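Local coordinates for protein stress response kinase A (Escherichia coli, PDB 1ZYL) that phosphorylates serine and threonine residues, its own included, and probably helps the cell withstand stress linked to reactive oxygen species, at residues T32-N35 / R40-Q43; R112-E115 / D120-E123; R131-G136 / E250-F255; L265-R270 / A314-E319; P295-T298 / Y302-R305. One frame throughout, in Å; residues are numbered along the deposited sequence.

Interaction 1: residues T32-N35 / R40-Q43; sequences TPLN and RVYQ
Pro-33 and Tyr-42 face each other across a beta hairpin made by strands 32-34 and 40-44. The hairpin forms one border of the antiparallel sheet in the N-terminal lobe of this kinase-like fold. The turn between the strands holds Ser-36, inferred to be an ATP site, so it probably corresponds to the glycine-rich nucleotide loop of protein kinases. Pro-33 and Tyr-42 are a non-hydrogen-bonded antiparallel pair, and their CA atoms are 4.1 Å apart. The proline meets the tyrosine ring obliquely, with CB 3.3 Å from CE2 of Tyr-42. CG of Tyr-42 lies anti to its carbonyl carbon (chi1 -69°), which places the ring beside the proline, CD2 and CE2 nearest to it. The hydroxyl of Tyr-42 reaches on over one face of the Arg-40 guanidinium, toward its rim. The other sheet face carries Thr-32, Leu-34, Val-41 and Gln-43. There Leu-34 slants across toward Gln-43, and its CD2 also packs 3.9 Å from CG1 of Val-41. Thr-32 and Gln-43 extend alongside each other in a common direction. Strand 52-57 lies beyond, where Val-53 touches both Val-41 and Gln-43. Two backbone bonds tie the hairpin strands together. Leu-34 N donates to Val-41 O at 3.0 Å, and Gln-43 N donates to Thr-32 O at 2.8 Å with an N-H...O angle of 170°.

Interaction 2: residues R112-E115 / D120-E123; sequences RQFE and DQME
Gln-121 lies along the ring of Phe-114, the two side chains running antiparallel, one alongside the other. The amide plane is turned 29° from the ring plane. CB of Gln-121 comes 3.7 Å from CE2 of Phe-114. Further out, NE2 of Gln-121 approaches CD2 of Phe-114 obliquely, also at 3.7 Å. The backbone O of Gln-121 meets the same ring at its edge, in the ring plane. The ring gets there because CG of Phe-114 is anti to the backbone N (chi1 164°), which swings its CE2 corner to the start of the helix. Beyond CG the chain of Gln-121 is extended, and this carries its amide to the backbone of Glu-115. As modelled, NE2 of Gln-121 stands 3.2 Å from O of Glu-115. It is also 2.9 Å from N of Glu-115, another donor, and that approach is not a hydrogen bond. The aliphatic part of Glu-115 also borders the amide, with its CB 3.5 Å from NE2 of Gln-121. Its carboxylate plane is turned 42° from the amide plane. The backbone N of Gln-121 is bonded to OD1 of Asn-118, just ahead of it in the chain. Strand 207-209 also packs here, with Ile-207 against Phe-114 and Trp-209 against Gln-121. The contact joins the end of short strand 112-113 to the first turns of helix 119-136, a strand-to-helix connection in the C-terminal lobe of the kinase-like phosphotransferase fold.

Interaction 3: residues R131-G136 / E250-F255; sequences RMHQTG and EAYEEF
Arg-131 opens the contact by lying alongside Phe-255, the two side chains extending in a common direction. Its CB sits over one face of the phenylalanine ring, 4.0 Å from CG of Phe-255. The arginine chain then bends at chi3 (-70°), which turns the guanidinium back beside the ring. The two planes stand 87° apart, so the guanidinium presents its edge to the ring, and NH1 of Arg-131 is 3.6 Å from CZ of Phe-255. This is an off-centre cation-pi contact, with CZ of Arg-131 4.8 Å from the ring centroid. NH2 of Arg-131 is bonded to the backbone O of Glu-81. The opposite ring face is taken by CG of Glu-254. Next along, His-133 meets Tyr-252 at about a right angle. Its ND1 and the OH of Tyr-252 share a hydrogen bond of 2.5 Å. The rings form an offset edge-to-face pair, with the tyrosine edge toward the imidazole face and the planes at 82°. NE2 of His-133 bonds to OD1 of Asp-229, so both imidazole nitrogens of this buried ring have partners. Gln-134 then crosses Phe-255 obliquely, with NE2 of Gln-134 3.7 Å from CB of Phe-255. If Phe-255 were an alanine, the guanidinium of Arg-131 would probably lose its aromatic partner and a gap would open between Arg-131 and Glu-254. The contact sets the last turns of helix 119-136 against Tyr-252 of helix 238-252 and the residues that follow it. Helix 64-79 packs on the first of these helices through Met-132 and Thr-135, while Ala-226 touches both His-133 and Tyr-252.

Interaction 4: residues L265-R270 / A314-E319; sequences LIEPLR and AKVLQE
Glu-267 and Leu-317 are the closest backbone pair, 6.6 Å apart at their CA atoms, where the first turn of helix 266-283 meets the last residues of helix 300-316 and the chain just after it. The meeting is made by side chains, without a hydrogen bond between the segments. Leu-317 contributes one branch, CD2. This methyl reaches into the corner between Glu-267 and Pro-268, 3.7 Å from CB of Glu-267. It is equally close, 3.7 Å, to CG of Pro-268, whose ring it meets at a slant. CG of Leu-317 is placed anti to its carbonyl carbon (chi1 -67°), and this carries the branched end over to the other helix. Val-316 supplies the second point of touch through CG1. Here the glutamate comes across at about a right angle. Its chain folds at chi2 (-49°) and lays its CG and carboxylate against the methyl, with OE2 of Glu-267 3.6 Å from CG1 of Val-316. The valine therefore packs on the side of an acidic group, while the leucine packs on carbon alone. OE1 of Glu-267 is modelled in a salt bridge with Arg-270 of its own helix, though the place of NH2 of Arg-270 is doubtful. Gln-313 of helix 300-316 touches both Glu-267 and Arg-270, extending the seam one turn back. Helix 171-188 packs on the contact, with His-188 against both Pro-268 and Leu-317, Val-185 against Pro-268 and Ala-184 against Leu-317. Trp-231 of helix 228-231 packs on Ile-266, Leu-269 and Arg-270.

Interaction 5: residues P295-T298 / Y302-R305; sequences PWLT and YWLR
Tyr-302 is the centre of the apolar contacts, meeting both Trp-296 and Leu-297, which lie on one side of its ring plane. Trp-296 approaches with the six-membered part of its indole, CE3 lying 3.4 Å from CE2 of Tyr-302. The two rings meet at an oblique 42°, with centroids 5.2 Å apart. Leu-297 meets the CE1 half of the ring, its CD2 being 3.4 Å from CE1 of Tyr-302. CG of Tyr-302 stands anti to the backbone N (chi1 180°), which sends the ring toward the 295-298 turn, up against these two residues. The other branch of Leu-297 serves a different ring, with CD1 3.5 Å from CZ2 of Trp-303. With Tyr-302 cut back to an alanine, Trp-296 is likely to lose its aromatic neighbour and CD2 of Leu-297 the ring it rests on, opening a gap between the turn and the helix. The polar part is one hydrogen bond. NE1 of Trp-303 donates to the backbone O of Leu-297 at 2.8 Å, with an N-H...O angle of 157°. This bond gives the nitrogen of a buried indole its partner and helps fix the rotation of the ring. Around the site, Leu-278 of helix 266-283 touches both Tyr-302 and Trp-303, and Phe-174 meets Trp-303 edge to face. The whole is a short 3-10 turn folded back on the first turns of helix 300-316, at one end of the C-terminal helices of this kinase.

How the interactions relate
Interactions 2 and 5 are largely buried, interactions 3 and 4 partly so, and interaction 1 is a surface contact. Interaction 1 stands alone in the N-terminal sheet, where backbone bonds tie two strands. The other four lie beyond that sheet, each involves a helix, and they rest mainly on side chains. Interactions 2 and 3 use opposite ends of helix 119-136, with centres about 17 Å apart, and touch where Glu-123 meets Ala-251. Interactions 4 and 5 share helix 300-316 at its two ends, about 23 Å apart between centres. Rings and polar groups mix in 2, 3 and 5, with clear hydrogen bonds in 3 and 5 alone of these, whereas 4 is mostly aliphatic.

Interaction 1: residues T32-N35 / R40-Q43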
# COMPACT_ATOMS: atom_id res chain seq x y z
N THR A 32 20.99 -11.11 -6.83
CA THR A 32 20.16 -10.58 -7.90
C THR A 32 18.99 -9.72 -7.39
O THR A 32 18.18 -10.17 -6.58
CB THR A 32 19.61 -11.71 -8.76
OG1 THR A 32 18.35 -11.32 -9.32
CG2 THR A 32 19.45 -12.97 -7.92
N PRO A 33 18.89 -8.47 -7.88
CA PRO A 33 17.86 -7.50 -7.51
C PRO A 33 16.49 -7.67 -8.15
O PRO A 33 16.37 -8.04 -9.32
CB PRO A 33 18.49 -6.18 -7.92
CG PRO A 33 19.18 -6.56 -9.18
CD PRO A 33 19.87 -7.85 -8.78
N LEU A 34 15.46 -7.39 -7.36
CA LEU A 34 14.06 -7.44 -7.79
C LEU A 34 13.62 -5.98 -7.87
O LEU A 34 14.21 -5.12 -7.22
CB LEU A 34 13.19 -8.17 -6.78
CG LEU A 34 13.46 -9.65 -6.48
CD1 LEU A 34 13.52 -10.43 -7.78
CD2 LEU A 34 14.75 -9.78 -5.71
N ASN A 35 12.58 -5.69 -8.64
CA ASN A 35 12.16 -4.30 -8.74
C ASN A 35 10.97 -3.93 -7.86
O ASN A 35 9.87 -4.46 -8.00
CB ASN A 35 11.86 -3.93 -10.21
CG ASN A 35 10.49 -4.40 -10.68
OD1 ASN A 35 10.23 -5.60 -10.77
ND2 ASN A 35 9.61 -3.45 -10.99
N ARG A 40 14.49 -1.11 -1.43
CA ARG A 40 15.41 -1.89 -2.25
C ARG A 40 15.38 -3.36 -1.83
O ARG A 40 15.76 -3.70 -0.71
CB ARG A 40 16.84 -1.34 -2.09
CG ARG A 40 17.26 -0.31 -3.15
CD ARG A 40 17.34 -0.98 -4.51
NE ARG A 40 18.14 -0.24 -5.48
CZ ARG A 40 18.40 -0.68 -6.71
NH1 ARG A 40 19.14 0.06 -7.54
NH2 ARG A 40 17.93 -1.85 -7.13
N VAL A 41 14.90 -4.23 -2.72
CA VAL A 41 14.81 -5.66 -2.46
C VAL A 41 15.70 -6.48 -3.38
O VAL A 41 15.70 -6.28 -4.59
CB VAL A 41 13.37 -6.19 -2.63
CG1 VAL A 41 13.38 -7.72 -2.66
CG2 VAL A 41 12.47 -5.68 -1.51
N TYR A 42 16.43 -7.41 -2.79
CA TYR A 42 17.33 -8.29 -3.53
C TYR A 42 17.03 -9.73 -3.12
O TYR A 42 16.66 -9.97 -1.97
CB TYR A 42 18.80 -7.96 -3.23
CG TYR A 42 19.30 -6.62 -3.74
CD1 TYR A 42 19.11 -5.44 -3.01
CD2 TYR A 42 19.96 -6.53 -4.97
CE1 TYR A 42 19.58 -4.21 -3.49
CE2 TYR A 42 20.44 -5.31 -5.46
CZ TYR A 42 20.24 -4.15 -4.72
OH TYR A 42 20.71 -2.95 -5.21
N GLN A 43 17.19 -10.66 -4.05
CA GLN A 43 16.94 -12.08 -3.78
C GLN A 43 18.28 -12.81 -3.69
O GLN A 43 19.28 -12.37 -4.26
CB GLN A 43 16.11 -12.69 -4.91
CG GLN A 43 15.72 -14.15 -4.70
CD GLN A 43 15.24 -14.81 -5.98
OE1 GLN A 43 16.03 -15.10 -6.88
NE2 GLN A 43 13.93 -15.04 -6.08

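Interaction 2: residues R112-E115 / D120-E123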
# COMPACT_ATOMS: atom_id res chain seq x y z
N ARG A 112 2.37 -17.91 -8.84
CA ARG A 112 1.89 -17.22 -10.03
C ARG A 112 1.18 -15.90 -9.74
O ARG A 112 1.06 -15.46 -8.60
CB ARG A 112 0.95 -18.12 -10.84
CG ARG A 112 1.65 -19.19 -11.68
CD ARG A 112 2.25 -20.29 -10.82
NE ARG A 112 1.22 -21.08 -10.15
CZ ARG A 112 1.47 -22.08 -9.31
NH1 ARG A 112 2.73 -22.42 -9.04
NH2 ARG A 112 0.47 -22.74 -8.74
N GLN A 113 0.69 -15.29 -10.81
CA GLN A 113 -0.03 -14.02 -10.75
C GLN A 113 -1.49 -14.23 -10.39
O GLN A 113 -2.22 -14.94 -11.08
CB GLN A 113 0.09 -13.30 -12.10
CG GLN A 113 1.52 -12.90 -12.47
CD GLN A 113 1.99 -13.48 -13.80
OE1 GLN A 113 2.17 -14.70 -13.94
NE2 GLN A 113 2.20 -12.61 -14.78
N PHE A 114 -1.93 -13.59 -9.30
CA PHE A 114 -3.31 -13.70 -8.85
C PHE A 114 -4.26 -13.11 -9.88
O PHE A 114 -4.05 -12.00 -10.37
CB PHE A 114 -3.49 -13.00 -7.50
CG PHE A 114 -4.92 -12.73 -7.13
CD1 PHE A 114 -5.55 -11.55 -7.55
CD2 PHE A 114 -5.65 -13.65 -6.39
CE1 PHE A 114 -6.89 -11.32 -7.23
CE2 PHE A 114 -6.99 -13.42 -6.08
CZ PHE A 114 -7.62 -12.26 -6.50
N GLU A 115 -5.31 -13.87 -10.20
CA GLU A 115 -6.31 -13.47 -11.18
C GLU A 115 -7.60 -12.95 -10.53
O GLU A 115 -8.44 -13.73 -10.08
CB GLU A 115 -6.64 -14.66 -12.08
CG GLU A 115 -5.40 -15.34 -12.65
CD GLU A 115 -5.74 -16.63 -13.37
OE1 GLU A 115 -4.81 -17.28 -13.90
OE2 GLU A 115 -6.93 -17.00 -13.41
N ASP A 120 -13.56 -17.42 -7.91
CA ASP A 120 -13.20 -18.38 -6.88
C ASP A 120 -12.00 -17.89 -6.07
O ASP A 120 -12.01 -17.93 -4.84
CB ASP A 120 -12.89 -19.75 -7.50
CG ASP A 120 -13.64 -20.89 -6.82
OD1 ASP A 120 -14.89 -20.90 -6.88
OD2 ASP A 120 -12.98 -21.76 -6.23
N GLN A 121 -10.96 -17.43 -6.77
CA GLN A 121 -9.77 -16.92 -6.10
C GLN A 121 -10.15 -15.69 -5.28
O GLN A 121 -9.58 -15.43 -4.22
CB GLN A 121 -8.69 -16.56 -7.12
CG GLN A 121 -8.07 -17.76 -7.81
CD GLN A 121 -6.88 -17.40 -8.67
OE1 GLN A 121 -6.15 -18.28 -9.13
NE2 GLN A 121 -6.67 -16.10 -8.90
N MET A 122 -11.14 -14.96 -5.78
CA MET A 122 -11.65 -13.77 -5.11
C MET A 122 -12.15 -14.18 -3.74
O MET A 122 -11.83 -13.55 -2.74
CB MET A 122 -12.80 -13.17 -5.92
CG MET A 122 -13.10 -11.72 -5.62
SD MET A 122 -12.08 -10.66 -6.64
CE MET A 122 -13.03 -10.64 -8.17
N GLU A 123 -12.95 -15.25 -3.70
CA GLU A 123 -13.50 -15.75 -2.46
C GLU A 123 -12.42 -16.20 -1.49
O GLU A 123 -12.48 -15.88 -0.31
CB GLU A 123 -14.45 -16.92 -2.71
CG GLU A 123 -15.78 -16.51 -3.33
CD GLU A 123 -16.78 -17.65 -3.32
OE1 GLU A 123 -16.48 -18.72 -3.89
OE2 GLU A 123 -17.88 -17.47 -2.74

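Interaction 3: residues R131-G136 / E250-F255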
# COMPACT_ATOMS: atom_id res chain seq x y z
N ARG A 131 -9.81 -13.46 7.87
CA ARG A 131 -9.05 -14.01 8.97
C ARG A 131 -7.92 -13.03 9.31
O ARG A 131 -7.48 -12.96 10.46
CB ARG A 131 -8.47 -15.38 8.62
CG ARG A 131 -7.73 -16.02 9.79
CD ARG A 131 -7.07 -17.35 9.43
NE ARG A 131 -8.04 -18.41 9.17
CZ ARG A 131 -7.70 -19.65 8.84
NH1 ARG A 131 -8.65 -20.56 8.63
NH2 ARG A 131 -6.43 -19.99 8.70
N MET A 132 -7.48 -12.27 8.31
CA MET A 132 -6.41 -11.30 8.52
C MET A 132 -6.91 -10.21 9.44
O MET A 132 -6.28 -9.92 10.46
CB MET A 132 -5.97 -10.67 7.20
CG MET A 132 -4.60 -10.00 7.28
SD MET A 132 -4.32 -8.74 6.02
CE MET A 132 -3.95 -9.74 4.62
N HIS A 133 -8.04 -9.61 9.08
CA HIS A 133 -8.63 -8.55 9.89
C HIS A 133 -9.06 -9.05 11.25
O HIS A 133 -9.21 -8.27 12.19
CB HIS A 133 -9.81 -7.92 9.16
CG HIS A 133 -9.42 -7.13 7.95
ND1 HIS A 133 -10.29 -6.29 7.30
CD2 HIS A 133 -8.24 -7.06 7.29
CE1 HIS A 133 -9.66 -5.73 6.28
NE2 HIS A 133 -8.42 -6.18 6.25
N GLN A 134 -9.27 -10.37 11.34
CA GLN A 134 -9.66 -10.99 12.60
C GLN A 134 -8.47 -10.80 13.54
O GLN A 134 -8.64 -10.44 14.71
CB GLN A 134 -9.91 -12.48 12.40
CG GLN A 134 -10.49 -13.17 13.62
CD GLN A 134 -10.65 -14.67 13.42
OE1 GLN A 134 -11.34 -15.33 14.19
NE2 GLN A 134 -10.01 -15.20 12.38
N THR A 135 -7.27 -11.05 13.01
CA THR A 135 -6.03 -10.88 13.77
C THR A 135 -5.82 -9.39 13.95
O THR A 135 -5.74 -8.88 15.07
CB THR A 135 -4.80 -11.40 12.99
OG1 THR A 135 -4.98 -12.79 12.69
CG2 THR A 135 -3.55 -11.23 13.81
N GLY A 136 -5.74 -8.70 12.82
CA GLY A 136 -5.53 -7.27 12.83
C GLY A 136 -6.38 -6.50 13.81
O GLY A 136 -6.00 -5.40 14.21
N GLU A 250 -19.27 -12.21 1.49
CA GLU A 250 -19.88 -13.44 1.96
C GLU A 250 -18.80 -14.40 2.44
O GLU A 250 -19.02 -15.20 3.35
CB GLU A 250 -20.69 -14.10 0.85
CG GLU A 250 -21.48 -15.31 1.32
CD GLU A 250 -22.52 -14.95 2.35
OE1 GLU A 250 -23.17 -15.86 2.91
OE2 GLU A 250 -22.71 -13.73 2.60
N ALA A 251 -17.63 -14.32 1.81
CA ALA A 251 -16.51 -15.17 2.19
C ALA A 251 -15.79 -14.52 3.36
O ALA A 251 -15.44 -15.17 4.34
CB ALA A 251 -15.56 -15.35 1.02
N TYR A 252 -15.58 -13.22 3.24
CA TYR A 252 -14.93 -12.45 4.27
C TYR A 252 -15.61 -12.66 5.62
O TYR A 252 -14.95 -12.96 6.61
CB TYR A 252 -14.95 -10.96 3.88
CG TYR A 252 -14.32 -10.00 4.88
CD1 TYR A 252 -15.04 -9.52 5.97
CD2 TYR A 252 -13.02 -9.55 4.70
CE1 TYR A 252 -14.48 -8.60 6.86
CE2 TYR A 252 -12.45 -8.64 5.58
CZ TYR A 252 -13.18 -8.16 6.66
OH TYR A 252 -12.60 -7.26 7.51
N GLU A 253 -16.93 -12.53 5.64
CA GLU A 253 -17.68 -12.69 6.89
C GLU A 253 -17.53 -14.02 7.63
O GLU A 253 -18.02 -14.16 8.75
CB GLU A 253 -19.17 -12.40 6.66
CG GLU A 253 -19.42 -11.01 6.12
CD GLU A 253 -20.67 -10.36 6.68
OE1 GLU A 253 -21.77 -10.94 6.55
OE2 GLU A 253 -20.54 -9.26 7.25
N GLU A 254 -16.85 -14.99 7.03
CA GLU A 254 -16.65 -16.26 7.70
C GLU A 254 -15.79 -16.06 8.95
O GLU A 254 -15.98 -16.77 9.94
CB GLU A 254 -15.98 -17.28 6.77
CG GLU A 254 -15.55 -18.56 7.49
CD GLU A 254 -14.85 -19.57 6.59
OE1 GLU A 254 -14.31 -20.56 7.12
OE2 GLU A 254 -14.83 -19.37 5.36
N PHE A 255 -14.88 -15.10 8.92
CA PHE A 255 -13.99 -14.84 10.06
C PHE A 255 -14.09 -13.44 10.67
O PHE A 255 -13.65 -13.22 11.80
CB PHE A 255 -12.54 -15.09 9.65
CG PHE A 255 -12.29 -16.48 9.17
CD1 PHE A 255 -12.21 -17.53 10.07
CD2 PHE A 255 -12.18 -16.75 7.81
CE1 PHE A 255 -12.03 -18.84 9.62
CE2 PHE A 255 -12.01 -18.06 7.35
CZ PHE A 255 -11.93 -19.10 8.26

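Interaction 4: residues L265-R270 / A314-E319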
# COMPACT_ATOMS: atom_id res chain seq x y z
N LEU A 265 -17.25 4.76 2.30
CA LEU A 265 -15.94 5.36 2.46
C LEU A 265 -15.02 5.11 1.25
O LEU A 265 -13.89 5.61 1.23
CB LEU A 265 -15.25 4.78 3.70
CG LEU A 265 -15.99 4.71 5.03
CD1 LEU A 265 -15.17 3.89 6.03
CD2 LEU A 265 -16.22 6.11 5.57
N ILE A 266 -15.48 4.34 0.26
CA ILE A 266 -14.61 4.02 -0.87
C ILE A 266 -14.20 5.20 -1.75
O ILE A 266 -13.02 5.39 -2.02
CB ILE A 266 -15.18 2.90 -1.79
CG1 ILE A 266 -16.52 3.34 -2.35
CG2 ILE A 266 -15.34 1.60 -1.02
CD1 ILE A 266 -17.04 2.43 -3.45
N GLU A 267 -15.15 6.00 -2.21
CA GLU A 267 -14.78 7.13 -3.04
C GLU A 267 -13.87 8.06 -2.27
O GLU A 267 -12.98 8.69 -2.84
CB GLU A 267 -16.02 7.84 -3.58
CG GLU A 267 -16.83 6.93 -4.50
CD GLU A 267 -15.97 6.25 -5.57
OE1 GLU A 267 -16.27 5.08 -5.93
OE2 GLU A 267 -14.99 6.87 -6.06
N PRO A 268 -14.09 8.20 -0.95
CA PRO A 268 -13.16 9.09 -0.26
C PRO A 268 -11.77 8.44 -0.18
O PRO A 268 -10.76 9.13 -0.27
CB PRO A 268 -13.81 9.26 1.10
CG PRO A 268 -15.25 9.31 0.73
CD PRO A 268 -15.37 8.13 -0.23
N LEU A 269 -11.71 7.12 -0.03
CA LEU A 269 -10.41 6.44 0.04
C LEU A 269 -9.67 6.54 -1.28
O LEU A 269 -8.46 6.78 -1.31
CB LEU A 269 -10.59 4.96 0.40
CG LEU A 269 -11.05 4.68 1.83
CD1 LEU A 269 -11.28 3.21 2.00
CD2 LEU A 269 -10.01 5.18 2.80
N ARG A 270 -10.40 6.34 -2.38
CA ARG A 270 -9.81 6.42 -3.70
C ARG A 270 -9.29 7.85 -3.93
O ARG A 270 -8.18 8.05 -4.44
CB ARG A 270 -10.85 6.04 -4.75
CG ARG A 270 -10.41 6.27 -6.19
CD ARG A 270 -11.54 5.97 -7.16
NE ARG A 270 -11.74 4.54 -7.36
CZ ARG A 270 -12.92 3.92 -7.21
NH1 ARG A 270 -13.03 2.62 -7.43
NH2 ARG A 270 -13.98 4.61 -6.83
N ALA A 314 -14.55 14.80 -7.37
CA ALA A 314 -15.45 15.55 -6.50
C ALA A 314 -16.90 15.36 -6.95
O ALA A 314 -17.82 15.37 -6.13
CB ALA A 314 -15.07 17.03 -6.49
N LYS A 315 -17.11 15.17 -8.25
CA LYS A 315 -18.45 14.97 -8.77
C LYS A 315 -18.99 13.59 -8.37
O LYS A 315 -20.19 13.41 -8.20
CB LYS A 315 -18.45 15.14 -10.29
CG LYS A 315 -18.16 16.56 -10.72
CD LYS A 315 -18.11 16.72 -12.22
CE LYS A 315 -17.76 18.16 -12.60
NZ LYS A 315 -17.48 18.28 -14.07
N VAL A 316 -18.08 12.64 -8.23
CA VAL A 316 -18.45 11.29 -7.84
C VAL A 316 -18.87 11.30 -6.38
O VAL A 316 -19.69 10.48 -5.94
CB VAL A 316 -17.26 10.33 -8.02
CG1 VAL A 316 -17.61 8.94 -7.52
CG2 VAL A 316 -16.86 10.29 -9.48
N LEU A 317 -18.31 12.24 -5.62
CA LEU A 317 -18.59 12.38 -4.20
C LEU A 317 -19.86 13.18 -3.93
O LEU A 317 -20.29 13.31 -2.79
CB LEU A 317 -17.39 13.04 -3.50
CG LEU A 317 -16.10 12.21 -3.47
CD1 LEU A 317 -14.88 13.12 -3.43
CD2 LEU A 317 -16.12 11.29 -2.27
N GLN A 318 -20.46 13.72 -4.99
CA GLN A 318 -21.68 14.51 -4.85
C GLN A 318 -22.81 14.03 -5.76
O GLN A 318 -22.57 13.55 -6.87
CB GLN A 318 -21.38 15.98 -5.15
CG GLN A 318 -20.61 16.68 -4.05
CD GLN A 318 -20.02 18.00 -4.51
OE1 GLN A 318 -19.04 18.02 -5.26
NE2 GLN A 318 -20.61 19.10 -4.06
N GLU A 319 -24.04 14.16 -5.28
CA GLU A 319 -25.19 13.73 -6.05
C GLU A 319 -25.32 14.55 -7.33
O GLU A 319 -25.34 15.78 -7.29
CB GLU A 319 -26.48 13.85 -5.22
CG GLU A 319 -26.95 15.27 -4.93
CD GLU A 319 -28.45 15.37 -4.71
OE1 GLU A 319 -29.21 14.83 -5.55
OE2 GLU A 319 -28.89 15.98 -3.70

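Interaction 5: residues P295-T298 / Y302-R305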
# COMPACT_ATOMS: atom_id res chain seq x y z
N PRO A 295 8.83 9.76 -16.04
CA PRO A 295 9.32 10.94 -16.77
C PRO A 295 8.26 12.02 -17.01
O PRO A 295 8.56 13.20 -16.92
CB PRO A 295 9.81 10.35 -18.09
CG PRO A 295 10.07 8.89 -17.77
CD PRO A 295 8.93 8.56 -16.89
N TRP A 296 7.04 11.61 -17.30
CA TRP A 296 5.95 12.56 -17.56
C TRP A 296 5.65 13.49 -16.40
O TRP A 296 5.19 14.61 -16.60
CB TRP A 296 4.67 11.80 -17.94
CG TRP A 296 4.71 10.35 -17.58
CD1 TRP A 296 5.28 9.34 -18.30
CD2 TRP A 296 4.22 9.76 -16.37
NE1 TRP A 296 5.17 8.15 -17.62
CE2 TRP A 296 4.53 8.38 -16.43
CE3 TRP A 296 3.56 10.26 -15.25
CZ2 TRP A 296 4.20 7.50 -15.40
CZ3 TRP A 296 3.22 9.37 -14.22
CH2 TRP A 296 3.54 8.01 -14.31
N LEU A 297 5.92 13.03 -15.18
CA LEU A 297 5.65 13.83 -13.99
C LEU A 297 6.03 15.29 -14.20
O LEU A 297 5.54 16.16 -13.49
CB LEU A 297 6.41 13.25 -12.79
CG LEU A 297 5.71 13.24 -11.43
CD1 LEU A 297 5.39 14.65 -10.98
CD2 LEU A 297 4.43 12.42 -11.52
N THR A 298 6.88 15.56 -15.18
CA THR A 298 7.33 16.92 -15.43
C THR A 298 6.51 17.75 -16.43
O THR A 298 6.46 18.97 -16.30
CB THR A 298 8.81 16.91 -15.86
OG1 THR A 298 9.61 17.38 -14.77
CG2 THR A 298 9.05 17.80 -17.09
N TYR A 302 0.35 15.86 -18.12
CA TYR A 302 0.15 15.11 -16.90
C TYR A 302 -0.57 15.91 -15.82
O TYR A 302 -1.48 15.39 -15.18
CB TYR A 302 1.49 14.61 -16.39
CG TYR A 302 1.40 13.82 -15.11
CD1 TYR A 302 1.69 14.41 -13.89
CD2 TYR A 302 0.97 12.50 -15.12
CE1 TYR A 302 1.57 13.70 -12.71
CE2 TYR A 302 0.84 11.77 -13.95
CZ TYR A 302 1.14 12.38 -12.74
OH TYR A 302 0.99 11.68 -11.57
N TRP A 303 -0.17 17.15 -15.60
CA TRP A 303 -0.82 17.97 -14.58
C TRP A 303 -2.17 18.50 -15.00
O TRP A 303 -2.93 18.99 -14.18
CB TRP A 303 0.08 19.11 -14.11
CG TRP A 303 1.24 18.59 -13.36
CD1 TRP A 303 2.47 18.29 -13.86
CD2 TRP A 303 1.25 18.15 -11.99
NE1 TRP A 303 3.24 17.68 -12.90
CE2 TRP A 303 2.51 17.58 -11.74
CE3 TRP A 303 0.30 18.18 -10.96
CZ2 TRP A 303 2.86 17.04 -10.50
CZ3 TRP A 303 0.65 17.64 -9.72
CH2 TRP A 303 1.92 17.08 -9.51
N LEU A 304 -2.48 18.41 -16.29
CA LEU A 304 -3.78 18.85 -16.77
C LEU A 304 -4.73 17.69 -16.56
O LEU A 304 -5.83 17.88 -16.07
CB LEU A 304 -3.73 19.21 -18.24
CG LEU A 304 -2.95 20.48 -18.58
CD1 LEU A 304 -3.08 20.75 -20.06
CD2 LEU A 304 -3.48 21.64 -17.77
N ARG A 305 -4.28 16.49 -16.92
CA ARG A 305 -5.09 15.29 -16.77
C ARG A 305 -5.40 15.06 -15.30
O ARG A 305 -6.51 14.68 -14.95
CB ARG A 305 -4.35 14.05 -17.29
CG ARG A 305 -4.00 14.06 -18.76
CD ARG A 305 -3.79 12.64 -19.28
NE ARG A 305 -2.83 12.57 -20.38
CZ ARG A 305 -1.52 12.74 -20.24
NH1 ARG A 305 -0.72 12.66 -21.30
NH2 ARG A 305 -0.99 12.98 -19.04